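Local coordinates for protein peptidoglycan-N-acetylmuramic acid deacetylase PdaA (Bacillus subtilis, PDB 1NY1) that removes the acetyl group from N-acetylmuramic acid residues of peptidoglycan, leading to muramic delta-lactam in the spore cortex, and is required for germination, at residues A[19-23]-A[24-28]. Numbering follows the deposited sequence.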
ATOM      1  N   PRO A  19      -4.469   6.234 -14.563  1.00 17.17           N
ATOM      2  CA  PRO A  19      -5.228   5.136 -15.163  1.00 17.47           C
ATOM      3  C   PRO A  19      -6.650   5.172 -14.613  1.00 18.70           C
ATOM      4  O   PRO A  19      -6.926   5.902 -13.660  1.00 17.05           O
ATOM      5  CB  PRO A  19      -4.454   3.903 -14.707  1.00 18.69           C
ATOM      6  CG  PRO A  19      -3.972   4.311 -13.345  1.00 17.25           C
ATOM      7  CD  PRO A  19      -3.495   5.728 -13.579  1.00 16.16           C
ATOM      8  N   ASP A  20      -7.551   4.402 -15.214  1.00 19.49           N
ATOM      9  CA  ASP A  20      -8.935   4.353 -14.755  1.00 21.02           C
ATOM     10  C   ASP A  20      -9.425   2.914 -14.744  1.00 21.95           C
ATOM     11  O   ASP A  20      -9.296   2.196 -15.737  1.00 22.34           O
ATOM     12  CB  ASP A  20      -9.829   5.207 -15.658  1.00 22.88           C
ATOM     13  CG  ASP A  20     -11.266   5.267 -15.163  1.00 24.07           C
ATOM     14  OD1 ASP A  20     -12.032   4.321 -15.422  1.00 26.56           O
ATOM     15  OD2 ASP A  20     -11.622   6.256 -14.496  1.00 28.09           O
ATOM     16  N   ALA A  21      -9.988   2.494 -13.614  1.00 22.54           N
ATOM     17  CA  ALA A  21     -10.479   1.127 -13.459  1.00 24.04           C
ATOM     18  C   ALA A  21     -11.857   0.880 -14.070  1.00 24.86           C
ATOM     19  O   ALA A  21     -12.375  -0.236 -14.007  1.00 26.13           O
ATOM     20  CB  ALA A  21     -10.494   0.752 -11.979  1.00 24.07           C
ATOM     21  N   GLY A  22     -12.450   1.915 -14.656  1.00 24.66           N
ATOM     22  CA  GLY A  22     -13.761   1.758 -15.266  1.00 25.89           C
ATOM     23  C   GLY A  22     -14.901   2.248 -14.391  1.00 26.71           C
ATOM     24  O   GLY A  22     -14.754   2.369 -13.176  1.00 25.79           O
ATOM     25  N   LYS A  23     -16.050   2.512 -15.009  1.00 26.99           N
ATOM     26  CA  LYS A  23     -17.222   3.011 -14.289  1.00 26.17           C
ATOM     27  C   LYS A  23     -17.754   2.062 -13.218  1.00 26.80           C
ATOM     28  O   LYS A  23     -18.092   2.499 -12.120  1.00 26.84           O
ATOM     29  CB  LYS A  23     -18.350   3.348 -15.275  1.00 26.12           C
ATOM     30  CG  LYS A  23     -18.064   2.951 -16.712  1.00 24.81           C
ATOM     31  CD  LYS A  23     -16.995   3.842 -17.328  1.00 24.64           C
ATOM     32  CE  LYS A  23     -16.387   3.192 -18.559  1.00 23.28           C
ATOM     33  NZ  LYS A  23     -15.691   1.919 -18.203  1.00 23.06           N
ATOM     34  N   GLN A  24     -17.832   0.772 -13.532  1.00 28.91           N
ATOM     35  CA  GLN A  24     -18.335  -0.202 -12.570  1.00 30.62           C
ATOM     36  C   GLN A  24     -17.486  -0.248 -11.303  1.00 30.11           C
ATOM     37  O   GLN A  24     -18.016  -0.221 -10.191  1.00 29.77           O
ATOM     38  CB  GLN A  24     -18.405  -1.596 -13.196  1.00 33.27           C
ATOM     39  CG  GLN A  24     -19.649  -1.834 -14.046  1.00 37.59           C
ATOM     40  CD  GLN A  24     -19.785  -3.279 -14.490  1.00 39.24           C
ATOM     41  OE1 GLN A  24     -19.720  -4.199 -13.672  1.00 41.34           O
ATOM     42  NE2 GLN A  24     -19.986  -3.487 -15.788  1.00 39.77           N
ATOM     43  N   LEU A  25     -16.170  -0.323 -11.472  1.00 29.30           N
ATOM     44  CA  LEU A  25     -15.268  -0.364 -10.328  1.00 28.68           C
ATOM     45  C   LEU A  25     -15.213   0.977  -9.610  1.00 28.07           C
ATOM     46  O   LEU A  25     -15.155   1.026  -8.382  1.00 28.08           O
ATOM     47  CB  LEU A  25     -13.861  -0.774 -10.765  1.00 28.76           C
ATOM     48  CG  LEU A  25     -13.639  -2.282 -10.882  1.00 29.10           C
ATOM     49  CD1 LEU A  25     -12.241  -2.565 -11.401  1.00 30.86           C
ATOM     50  CD2 LEU A  25     -13.845  -2.924  -9.517  1.00 30.43           C
ATOM     51  N   ASN A  26     -15.228   2.067 -10.368  1.00 27.28           N
ATOM     52  CA  ASN A  26     -15.188   3.381  -9.745  1.00 26.49           C
ATOM     53  C   ASN A  26     -16.411   3.589  -8.864  1.00 26.30           C
ATOM     54  O   ASN A  26     -16.303   4.128  -7.764  1.00 27.44           O
ATOM     55  CB  ASN A  26     -15.110   4.486 -10.797  1.00 25.99           C
ATOM     56  CG  ASN A  26     -13.769   4.528 -11.493  1.00 24.90           C
ATOM     57  OD1 ASN A  26     -12.747   4.140 -10.923  1.00 23.79           O
ATOM     58  ND2 ASN A  26     -13.759   5.018 -12.725  1.00 25.69           N
ATOM     59  N   SER A  27     -17.572   3.149  -9.339  1.00 26.41           N
ATOM     60  CA  SER A  27     -18.807   3.303  -8.572  1.00 26.07           C
ATOM     61  C   SER A  27     -18.792   2.459  -7.301  1.00 25.10           C
ATOM     62  O   SER A  27     -19.192   2.925  -6.236  1.00 24.58           O
ATOM     63  CB  SER A  27     -20.018   2.916  -9.426  1.00 28.04           C
ATOM     64  OG  SER A  27     -20.217   3.842 -10.481  1.00 31.63           O
ATOM     65  N   LEU A  28     -18.320   1.223  -7.418  1.00 23.74           N
ATOM     66  CA  LEU A  28     -18.270   0.318  -6.280  1.00 23.99           C
ATOM     67  C   LEU A  28     -17.385   0.842  -5.160  1.00 25.13           C
ATOM     68  O   LEU A  28     -17.817   0.948  -4.012  1.00 26.05           O
ATOM     69  CB  LEU A  28     -17.757  -1.057  -6.709  1.00 23.28           C
ATOM     70  CG  LEU A  28     -18.539  -2.269  -6.199  1.00 22.35           C
ATOM     71  CD1 LEU A  28     -17.641  -3.494  -6.259  1.00 22.02           C
ATOM     72  CD2 LEU A  28     -19.017  -2.038  -4.766  1.00 22.15           C
TER
HETATM   73  O   HOH W   1     -14.934  -1.076 -14.138  1.00 31.94           O
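An Asx turn leads the chain into the first turn of helix 23-31, and D20 and N26 tie the two together. The carboxylate of D20 divides its work: OD1 accepts from G22 N, above its plane, at 2.6 Å, closing the turn, while OD2 receives N26 ND2 at 3.0 Å on the syn side but tilted out of the carboxylate plane, the amide standing almost perpendicular (86°) to it. CG anti to the backbone N (chi1 -176°) swings this carboxylate forward beside the D20 carbonyl carbon, toward both donors. N26 suits its place because an amide can donate and accept at once; its OD1 bonds Y36 OH, which also binds A21 N. Replacing N26 by a leucine is likely to leave D20 OD2 without its amide donor and Y36 OH without the OD1 partner. G22, the N-cap residue, has backbone angles that would jam a CB against the preceding carbonyl, and its O takes N26 N at 2.9 Å. A water bridges A21 O and L25 N, while A21 CB packs on L25 CD1 (3.8 Å). One residue further along, S27 N and OG grip K23 O from opposite faces. An Asx turn running into the N-cap makes this a bonded helix start on the protein surface.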